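Local atomic coordinates of beta-catenin homolog sys-1 (Caenorhabditis elegans, PDB entry 3C2G), a protein that acts as a transcription coregulator in the Wnt asymmetry pathway, binding the TCF factor pop-1 directly and activating or repressing target genes. Residues N121-N126 and G171-Y176; A189-F194 and I261-L266; Y207-N212 and G223-L228. All coordinates share one frame; numbering follows the deposited sequence.

Contact 1 of 3, residues N121-N126 and G171-Y176; sequences NLISLN and GTLSEY
The ring of Y176 carries L125 on one face and the carbonyl oxygen of I123 at its edge. L125 CD1 stands over the ring, 4.2 Å from the Y176 centroid and 26° off the normal, a CH-pi contact, while L125 CB covers the rim nearer the hydroxyl. CG of L125 is anti to the backbone N (chi1 164°), which lays the side chain along the ring, the two sliding past each other in opposite directions. At the edge, I123 O lies in the ring plane, 3.3 Å from Y176 CE2, and receives the phenol: Y176 OH donates to I123 O over 2.7 Å. The donor sits above the carbonyl plane, 40° out of it, and so does not follow a lone pair. I123 O also meets the methyl of T172, with T172 CG2 3.8 Å away; that methyl touches the CA of S124 as well, while T172 OG1 is turned back to K168 O within its own helix. I123 has CG1 in the crowded position between backbone N and carbonyl carbon, and its CD1 reaches L173 CD2 at 4.2 Å. At the other flank of L125, the extended chain of E175 crosses it at about a right angle, bringing E175 OE2 to 3.8 Å from L125 CD2 without a polar bond. The Y176 side chain also touches F141 and I190 of the adjoining helices. The contact thus joins the turn after helix 115-122 to the end of helix 167-174 within the all-helical armadillo domain. Chemically, the phenol is tied to both I123 O and Q128 NE2, so its polar end has two partners that limit its swing, while the ring face rests on the apolar L125.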
loop_
_atom_site.group_PDB
_atom_site.type_symbol
_atom_site.label_atom_id
_atom_site.label_comp_id
_atom_site.label_asym_id
_atom_site.label_seq_id
_atom_site.Cartn_x
_atom_site.Cartn_y
_atom_site.Cartn_z
ATOM N N ASN A 121 6.872 29.559 15.789
ATOM C CA ASN A 121 7.179 30.811 15.113
ATOM C C ASN A 121 8.575 30.873 14.500
ATOM O O ASN A 121 8.778 31.529 13.489
ATOM C CB ASN A 121 6.978 32.004 16.028
ATOM C CG ASN A 121 6.585 33.238 15.259
ATOM O OD1 ASN A 121 7.438 34.024 14.819
ATOM N ND2 ASN A 121 5.280 33.393 15.036
ATOM N N LEU A 122 9.529 30.182 15.109
ATOM C CA LEU A 122 10.896 30.158 14.610
ATOM C C LEU A 122 11.085 29.356 13.302
ATOM O O LEU A 122 12.111 29.508 12.637
ATOM C CB LEU A 122 11.838 29.635 15.691
ATOM C CG LEU A 122 11.993 30.516 16.935
ATOM C CD1 LEU A 122 12.183 29.673 18.189
ATOM C CD2 LEU A 122 13.129 31.470 16.775
ATOM N N ILE A 123 10.120 28.506 12.941
ATOM C CA ILE A 123 10.182 27.800 11.651
ATOM C C ILE A 123 9.254 28.398 10.598
ATOM O O ILE A 123 9.002 27.789 9.564
ATOM C CB ILE A 123 9.923 26.284 11.769
ATOM C CG1 ILE A 123 8.584 26.009 12.463
ATOM C CG2 ILE A 123 11.110 25.597 12.440
ATOM C CD1 ILE A 123 8.174 24.563 12.423
ATOM N N SER A 124 8.748 29.594 10.865
ATOM C CA SER A 124 8.042 30.349 9.850
ATOM C C SER A 124 8.910 30.493 8.600
ATOM O O SER A 124 10.104 30.782 8.686
ATOM C CB SER A 124 7.656 31.724 10.378
ATOM O OG SER A 124 6.882 32.414 9.423
ATOM N N LEU A 125 8.283 30.273 7.447
ATOM C CA LEU A 125 8.957 30.254 6.151
ATOM C C LEU A 125 9.721 31.542 5.870
ATOM O O LEU A 125 10.861 31.497 5.415
ATOM C CB LEU A 125 7.948 29.972 5.028
ATOM C CG LEU A 125 8.369 30.271 3.589
ATOM C CD1 LEU A 125 9.270 29.175 3.028
ATOM C CD2 LEU A 125 7.150 30.470 2.717
ATOM N N ASN A 126 9.089 32.682 6.149
ATOM C CA ASN A 126 9.706 33.992 5.935
ATOM C C ASN A 126 10.991 34.237 6.746
ATOM O O ASN A 126 11.780 35.117 6.413
ATOM C CB ASN A 126 8.685 35.118 6.153
ATOM C CG ASN A 126 8.336 35.322 7.614
ATOM O OD1 ASN A 126 9.221 35.425 8.473
ATOM N ND2 ASN A 126 7.037 35.409 7.905
ATOM N N GLY A 171 -0.875 25.580 9.885
ATOM C CA GLY A 171 -0.730 26.730 8.992
ATOM C C GLY A 171 0.723 26.963 8.613
ATOM O O GLY A 171 1.065 27.007 7.428
ATOM N N THR A 172 1.589 27.076 9.615
ATOM C CA THR A 172 2.986 27.378 9.367
ATOM C C THR A 172 3.634 26.320 8.470
ATOM O O THR A 172 4.316 26.672 7.510
ATOM C CB THR A 172 3.775 27.603 10.691
ATOM O OG1 THR A 172 3.430 28.888 11.229
ATOM C CG2 THR A 172 5.294 27.561 10.465
ATOM N N LEU A 173 3.403 25.043 8.772
ATOM C CA LEU A 173 3.988 23.950 7.995
ATOM C C LEU A 173 3.463 23.953 6.557
ATOM O O LEU A 173 4.226 23.699 5.616
ATOM C CB LEU A 173 3.714 22.585 8.636
ATOM C CG LEU A 173 4.301 22.203 10.005
ATOM C CD1 LEU A 173 3.663 20.914 10.477
ATOM C CD2 LEU A 173 5.835 22.072 10.013
ATOM N N SER A 174 2.169 24.254 6.398
ATOM C CA SER A 174 1.516 24.227 5.095
ATOM C C SER A 174 2.029 25.303 4.174
ATOM O O SER A 174 1.981 25.142 2.956
ATOM C CB SER A 174 0.005 24.386 5.234
ATOM O OG SER A 174 -0.554 23.230 5.818
ATOM N N GLU A 175 2.495 26.411 4.742
ATOM C CA GLU A 175 2.970 27.520 3.925
ATOM C C GLU A 175 4.170 27.074 3.077
ATOM O O GLU A 175 4.422 27.627 2.015
ATOM C CB GLU A 175 3.283 28.755 4.783
ATOM C CG GLU A 175 3.430 30.059 3.972
ATOM C CD GLU A 175 3.664 31.319 4.824
ATOM O OE1 GLU A 175 3.239 31.346 6.013
ATOM O OE2 GLU A 175 4.264 32.294 4.294
ATOM N N TYR A 176 4.884 26.048 3.529
ATOM C CA TYR A 176 5.979 25.498 2.748
ATOM C C TYR A 176 5.500 24.734 1.514
ATOM O O TYR A 176 6.289 24.444 0.619
ATOM C CB TYR A 176 6.861 24.585 3.586
ATOM C CG TYR A 176 7.770 25.279 4.572
ATOM C CD1 TYR A 176 9.115 25.491 4.272
ATOM C CD2 TYR A 176 7.303 25.683 5.827
ATOM C CE1 TYR A 176 9.969 26.082 5.186
ATOM C CE2 TYR A 176 8.137 26.293 6.729
ATOM C CZ TYR A 176 9.476 26.489 6.410
ATOM O OH TYR A 176 10.330 27.087 7.321
#

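Contact 2 of 3, residues A189-F194 and I261-L266; sequences AIFIIF and IRTFDL
In the armadillo domain, segments of helices 189-198 and 251-270 pack side by side and run nearly parallel, 10° apart with axes 10.5 Å from each other. F191 fills the space between them. Its ring lies beneath R262, whose CB sits over the ring centre, 3.6 Å from the F191 centroid and 13° off the normal, a CH-pi contact made by the aliphatic root of the arginine. R262 stays extended from CG to NE, so CD follows over the ring margin (3.7 Å to F191 CD2) and the guanidinium is carried past it, its plane 43° from that of the ring. There I192 CD1 meets the guanidinium at its edge, 3.2 Å from R262 NH1. The far end of the phenylalanine reaches T263, with F191 CZ 3.6 Å from T263 OG1, a hydroxyl already bonded to V259 O. L266 CD2 comes obliquely to the flank of the ring, 4.1 Å from F191 CD1, and lies equally far from F194 CB. Replacing the F191 ring by the methyl of an alanine is likely to leave a gap between the helices, with the R262 chain lacking its aromatic floor and L266 having less to pack on. D265 forms a salt bridge to R195 nearby. Such side-by-side packing of near-parallel helices is typical of successive layers in an armadillo superhelix.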
loop_
_atom_site.group_PDB
_atom_site.type_symbol
_atom_site.label_atom_id
_atom_site.label_comp_id
_atom_site.label_asym_id
_atom_site.label_seq_id
_atom_site.Cartn_x
_atom_site.Cartn_y
_atom_site.Cartn_z
ATOM N N ALA A 189 12.306 17.669 7.532
ATOM C CA ALA A 189 11.620 17.574 8.816
ATOM C C ALA A 189 10.150 17.971 8.736
ATOM O O ALA A 189 9.342 17.490 9.520
ATOM C CB ALA A 189 12.333 18.419 9.864
ATOM N N ILE A 190 9.811 18.855 7.802
ATOM C CA ILE A 190 8.417 19.196 7.548
ATOM C C ILE A 190 7.583 17.945 7.252
ATOM O O ILE A 190 6.432 17.856 7.672
ATOM C CB ILE A 190 8.286 20.229 6.419
ATOM C CG1 ILE A 190 8.690 21.604 6.949
ATOM C CG2 ILE A 190 6.866 20.304 5.903
ATOM C CD1 ILE A 190 9.321 22.493 5.920
ATOM N N PHE A 191 8.178 16.969 6.571
ATOM C CA PHE A 191 7.495 15.707 6.324
ATOM C C PHE A 191 7.381 14.862 7.577
ATOM O O PHE A 191 6.316 14.328 7.870
ATOM C CB PHE A 191 8.166 14.928 5.184
ATOM C CG PHE A 191 8.019 15.597 3.846
ATOM C CD1 PHE A 191 6.834 15.483 3.129
ATOM C CD2 PHE A 191 9.055 16.372 3.321
ATOM C CE1 PHE A 191 6.683 16.110 1.889
ATOM C CE2 PHE A 191 8.919 17.010 2.093
ATOM C CZ PHE A 191 7.732 16.882 1.368
ATOM N N ILE A 192 8.480 14.743 8.316
ATOM C CA ILE A 192 8.501 13.992 9.579
ATOM C C ILE A 192 7.376 14.432 10.516
ATOM O O ILE A 192 6.667 13.595 11.061
ATOM C CB ILE A 192 9.873 14.117 10.275
ATOM C CG1 ILE A 192 10.995 13.594 9.357
ATOM C CG2 ILE A 192 9.878 13.386 11.608
ATOM C CD1 ILE A 192 10.824 12.131 8.887
ATOM N N ILE A 193 7.186 15.741 10.645
ATOM C CA ILE A 193 6.175 16.312 11.524
ATOM C C ILE A 193 4.746 16.043 11.036
ATOM O O ILE A 193 3.895 15.624 11.819
ATOM C CB ILE A 193 6.403 17.836 11.727
ATOM C CG1 ILE A 193 7.764 18.082 12.380
ATOM C CG2 ILE A 193 5.290 18.439 12.564
ATOM C CD1 ILE A 193 8.350 19.432 12.101
ATOM N N PHE A 194 4.479 16.298 9.758
ATOM C CA PHE A 194 3.201 15.922 9.145
ATOM C C PHE A 194 2.903 14.442 9.352
ATOM O O PHE A 194 1.830 14.080 9.815
ATOM C CB PHE A 194 3.166 16.264 7.658
ATOM C CG PHE A 194 2.617 17.624 7.370
ATOM C CD1 PHE A 194 1.329 17.968 7.778
ATOM C CD2 PHE A 194 3.373 18.560 6.688
ATOM C CE1 PHE A 194 0.804 19.234 7.529
ATOM C CE2 PHE A 194 2.857 19.832 6.428
ATOM C CZ PHE A 194 1.568 20.168 6.852
ATOM N N ILE A 261 9.804 11.875 -3.262
ATOM C CA ILE A 261 9.570 10.611 -2.582
ATOM C C ILE A 261 8.776 10.785 -1.287
ATOM O O ILE A 261 7.842 10.038 -1.022
ATOM C CB ILE A 261 10.900 9.855 -2.335
ATOM C CG1 ILE A 261 11.492 9.405 -3.683
ATOM C CG2 ILE A 261 10.689 8.681 -1.397
ATOM C CD1 ILE A 261 12.870 8.762 -3.621
ATOM N N ARG A 262 9.120 11.783 -0.494
ATOM C CA ARG A 262 8.375 12.041 0.727
ATOM C C ARG A 262 6.972 12.591 0.449
ATOM O O ARG A 262 6.058 12.404 1.247
ATOM C CB ARG A 262 9.163 12.976 1.657
ATOM C CG ARG A 262 10.434 12.334 2.267
ATOM C CD ARG A 262 11.172 13.364 3.135
ATOM N NE ARG A 262 12.461 12.900 3.654
ATOM C CZ ARG A 262 12.715 12.640 4.936
ATOM N NH1 ARG A 262 11.768 12.797 5.860
ATOM N NH2 ARG A 262 13.925 12.230 5.297
ATOM N N THR A 263 6.800 13.276 -0.674
ATOM C CA THR A 263 5.467 13.697 -1.086
ATOM C C THR A 263 4.609 12.491 -1.482
ATOM O O THR A 263 3.437 12.444 -1.133
ATOM C CB THR A 263 5.535 14.700 -2.222
ATOM O OG1 THR A 263 6.218 15.871 -1.759
ATOM C CG2 THR A 263 4.148 15.088 -2.698
ATOM N N PHE A 264 5.197 11.513 -2.173
ATOM C CA PHE A 264 4.490 10.275 -2.469
ATOM C C PHE A 264 4.100 9.577 -1.166
ATOM O O PHE A 264 2.959 9.148 -1.005
ATOM C CB PHE A 264 5.330 9.312 -3.340
ATOM C CG PHE A 264 5.487 9.733 -4.796
ATOM C CD1 PHE A 264 4.502 10.457 -5.456
ATOM C CD2 PHE A 264 6.627 9.352 -5.513
ATOM C CE1 PHE A 264 4.655 10.807 -6.807
ATOM C CE2 PHE A 264 6.791 9.695 -6.862
ATOM C CZ PHE A 264 5.804 10.422 -7.510
ATOM N N ASP A 265 5.048 9.461 -0.243
ATOM C CA ASP A 265 4.808 8.819 1.053
ATOM C C ASP A 265 3.702 9.518 1.851
ATOM O O ASP A 265 2.839 8.858 2.412
ATOM C CB ASP A 265 6.106 8.766 1.870
ATOM C CG ASP A 265 5.935 8.048 3.215
ATOM O OD1 ASP A 265 5.524 6.861 3.228
ATOM O OD2 ASP A 265 6.209 8.673 4.265
ATOM N N LEU A 266 3.714 10.851 1.882
ATOM C CA LEU A 266 2.699 11.610 2.617
ATOM C C LEU A 266 1.287 11.452 1.995
ATOM O O LEU A 266 0.318 11.137 2.708
ATOM C CB LEU A 266 3.107 13.078 2.766
ATOM C CG LEU A 266 2.212 13.997 3.602
ATOM C CD1 LEU A 266 1.909 13.431 4.995
ATOM C CD2 LEU A 266 2.804 15.413 3.707
#

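Contact 3 of 3, residues Y207-N212 and G223-L228; sequences YFIWNN and GLIIKL
L224 packs against F208 along the length of its side chain. L224 CB lies 3.9 Å from F208 O, L224 CG is 4.1 Å from F208 CB, and L224 CD1 ends 4.0 Å from the same F208 CB. With chi1 at -77°, CG lies anti to the carbonyl carbon, beside the backbone N, which leaves CG and CD1 near F208 CB. In the main chain, L224 N donates to F208 O at 2.9 Å, with an N-H...O angle of 158°. G223, the N-cap residue, passes so close, its CA 3.3 Å from F208 O, that a beta carbon would collide with the carbonyls of F208 and I209. The next carbonyl is linked through water, which donates to I209 O (3.0 Å) and accepts from I225 N (3.1 Å). Beside that bridge the side chains of I225 and I209 cross at a slant, I225 CD1 3.6 Å from I209 CG2. Carbonyls at the C-terminal end of one helix thus meet the amides that open the next, which probably suits both helix dipoles. The joint brings helix 202-210 against the start of helix 224-239, with helix 251-270 touching L224, helix 274-282 touching I209 and I225, and helix 189-198 touching F208.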
loop_
_atom_site.group_PDB
_atom_site.type_symbol
_atom_site.label_atom_id
_atom_site.label_comp_id
_atom_site.label_asym_id
_atom_site.label_seq_id
_atom_site.Cartn_x
_atom_site.Cartn_y
_atom_site.Cartn_z
ATOM N N TYR A 207 -9.163 16.720 7.533
ATOM C CA TYR A 207 -9.058 18.164 7.660
ATOM C C TYR A 207 -8.051 18.696 6.643
ATOM O O TYR A 207 -8.303 19.705 5.985
ATOM C CB TYR A 207 -8.718 18.627 9.090
ATOM C CG TYR A 207 -8.540 20.128 9.160
ATOM C CD1 TYR A 207 -9.615 20.985 8.919
ATOM C CD2 TYR A 207 -7.289 20.694 9.418
ATOM C CE1 TYR A 207 -9.458 22.368 8.950
ATOM C CE2 TYR A 207 -7.119 22.086 9.454
ATOM C CZ TYR A 207 -8.213 22.913 9.221
ATOM O OH TYR A 207 -8.062 24.286 9.251
ATOM N N PHE A 208 -6.927 17.997 6.507
ATOM C CA PHE A 208 -5.892 18.385 5.546
ATOM C C PHE A 208 -6.340 18.286 4.091
ATOM O O PHE A 208 -6.020 19.152 3.290
ATOM C CB PHE A 208 -4.610 17.577 5.760
ATOM C CG PHE A 208 -3.877 17.926 7.021
ATOM C CD1 PHE A 208 -3.813 19.242 7.465
ATOM C CD2 PHE A 208 -3.225 16.939 7.754
ATOM C CE1 PHE A 208 -3.130 19.560 8.629
ATOM C CE2 PHE A 208 -2.535 17.247 8.915
ATOM C CZ PHE A 208 -2.487 18.555 9.353
ATOM N N ILE A 209 -7.076 17.230 3.763
ATOM C CA ILE A 209 -7.585 17.029 2.417
ATOM C C ILE A 209 -8.723 17.999 2.106
ATOM O O ILE A 209 -8.613 18.841 1.211
ATOM C CB ILE A 209 -8.091 15.587 2.227
ATOM C CG1 ILE A 209 -6.932 14.600 2.278
ATOM C CG2 ILE A 209 -8.826 15.440 0.909
ATOM C CD1 ILE A 209 -7.372 13.195 2.605
ATOM N N TRP A 210 -9.805 17.884 2.866
ATOM C CA TRP A 210 -11.061 18.511 2.505
ATOM C C TRP A 210 -11.256 19.910 3.076
ATOM O O TRP A 210 -12.069 20.670 2.564
ATOM C CB TRP A 210 -12.223 17.598 2.887
ATOM C CG TRP A 210 -12.164 16.282 2.185
ATOM C CD1 TRP A 210 -11.871 15.070 2.737
ATOM C CD2 TRP A 210 -12.376 16.046 0.790
ATOM N NE1 TRP A 210 -11.911 14.090 1.781
ATOM C CE2 TRP A 210 -12.206 14.663 0.572
ATOM C CE3 TRP A 210 -12.693 16.870 -0.300
ATOM C CZ2 TRP A 210 -12.351 14.079 -0.695
ATOM C CZ3 TRP A 210 -12.836 16.292 -1.556
ATOM C CH2 TRP A 210 -12.665 14.908 -1.742
ATOM N N ASN A 211 -10.519 20.250 4.130
ATOM C CA ASN A 211 -10.649 21.564 4.765
ATOM C C ASN A 211 -12.125 21.896 5.037
ATOM O O ASN A 211 -12.583 23.008 4.775
ATOM C CB ASN A 211 -9.983 22.636 3.886
ATOM C CG ASN A 211 -9.607 23.902 4.656
ATOM O OD1 ASN A 211 -10.219 24.243 5.674
ATOM N ND2 ASN A 211 -8.599 24.614 4.153
ATOM N N ASN A 212 -12.864 20.907 5.538
ATOM C CA ASN A 212 -14.300 21.055 5.822
ATOM C C ASN A 212 -15.184 21.405 4.613
ATOM O O ASN A 212 -16.185 22.109 4.754
ATOM C CB ASN A 212 -14.539 22.050 6.978
ATOM C CG ASN A 212 -14.131 21.486 8.334
ATOM O OD1 ASN A 212 -13.291 22.063 9.037
ATOM N ND2 ASN A 212 -14.713 20.346 8.702
ATOM N N GLY A 223 -6.159 22.826 0.507
ATOM C CA GLY A 223 -5.838 21.531 1.081
ATOM C C GLY A 223 -4.633 20.865 0.456
ATOM O O GLY A 223 -4.075 21.340 -0.541
ATOM N N LEU A 224 -4.258 19.730 1.031
ATOM C CA LEU A 224 -2.993 19.097 0.702
ATOM C C LEU A 224 -2.940 18.345 -0.619
ATOM O O LEU A 224 -1.858 18.126 -1.151
ATOM C CB LEU A 224 -2.526 18.187 1.840
ATOM C CG LEU A 224 -1.926 18.917 3.037
ATOM C CD1 LEU A 224 -1.086 17.950 3.808
ATOM C CD2 LEU A 224 -1.095 20.108 2.604
ATOM N N ILE A 225 -4.080 17.937 -1.152
ATOM C CA ILE A 225 -4.041 17.219 -2.398
ATOM C C ILE A 225 -3.534 18.149 -3.500
ATOM O O ILE A 225 -2.606 17.800 -4.232
ATOM C CB ILE A 225 -5.396 16.552 -2.738
ATOM C CG1 ILE A 225 -5.668 15.415 -1.751
ATOM C CG2 ILE A 225 -5.390 16.021 -4.153
ATOM C CD1 ILE A 225 -6.904 14.594 -2.059
ATOM N N ILE A 226 -4.108 19.340 -3.598
ATOM C CA ILE A 226 -3.683 20.289 -4.630
ATOM C C ILE A 226 -2.236 20.750 -4.387
ATOM O O ILE A 226 -1.434 20.883 -5.330
ATOM C CB ILE A 226 -4.665 21.489 -4.712
ATOM C CG1 ILE A 226 -6.080 21.004 -5.077
ATOM C CG2 ILE A 226 -4.183 22.565 -5.691
ATOM C CD1 ILE A 226 -6.211 20.376 -6.477
ATOM N N LYS A 227 -1.906 20.965 -3.119
ATOM C CA LYS A 227 -0.603 21.477 -2.743
ATOM C C LYS A 227 0.495 20.450 -2.969
ATOM O O LYS A 227 1.512 20.751 -3.610
ATOM C CB LYS A 227 -0.594 21.941 -1.296
ATOM C CG LYS A 227 -1.292 23.267 -1.047
ATOM C CD LYS A 227 -0.939 23.720 0.369
ATOM C CE LYS A 227 -1.881 24.761 0.913
ATOM N NZ LYS A 227 -1.194 25.496 2.005
ATOM N N LEU A 228 0.281 19.237 -2.475
ATOM C CA LEU A 228 1.267 18.191 -2.646
ATOM C C LEU A 228 1.503 17.850 -4.118
ATOM O O LEU A 228 2.644 17.595 -4.511
ATOM C CB LEU A 228 0.920 16.972 -1.799
ATOM C CG LEU A 228 1.110 17.238 -0.291
ATOM C CD1 LEU A 228 0.723 16.024 0.554
ATOM C CD2 LEU A 228 2.558 17.690 0.025
HETATM O O HOH W 1 -6.824 19.334 -1.184
#

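The three contacts form one continuous helical block. Contacts 1 and 2, centres about 15 Å apart, share the seam between helix 167-174 and helix 189-198, where Y176 CD1 lies 3.4 Å from I190 CD1 and L173 packs on I193 and F194. Contact 3 falls within the chain between the two segments of contact 2, about 14 Å from it between centres; F194 meets F208 edge-to-face, and L266 CD2 is 3.8 Å from L228 CD1. Contacts 1 and 3 are about 17 Å apart between centres and linked by a weak bond from K227 NZ to S174 O. F194 therefore touches residues of both other contacts, joining successive helices of the armadillo scaffold.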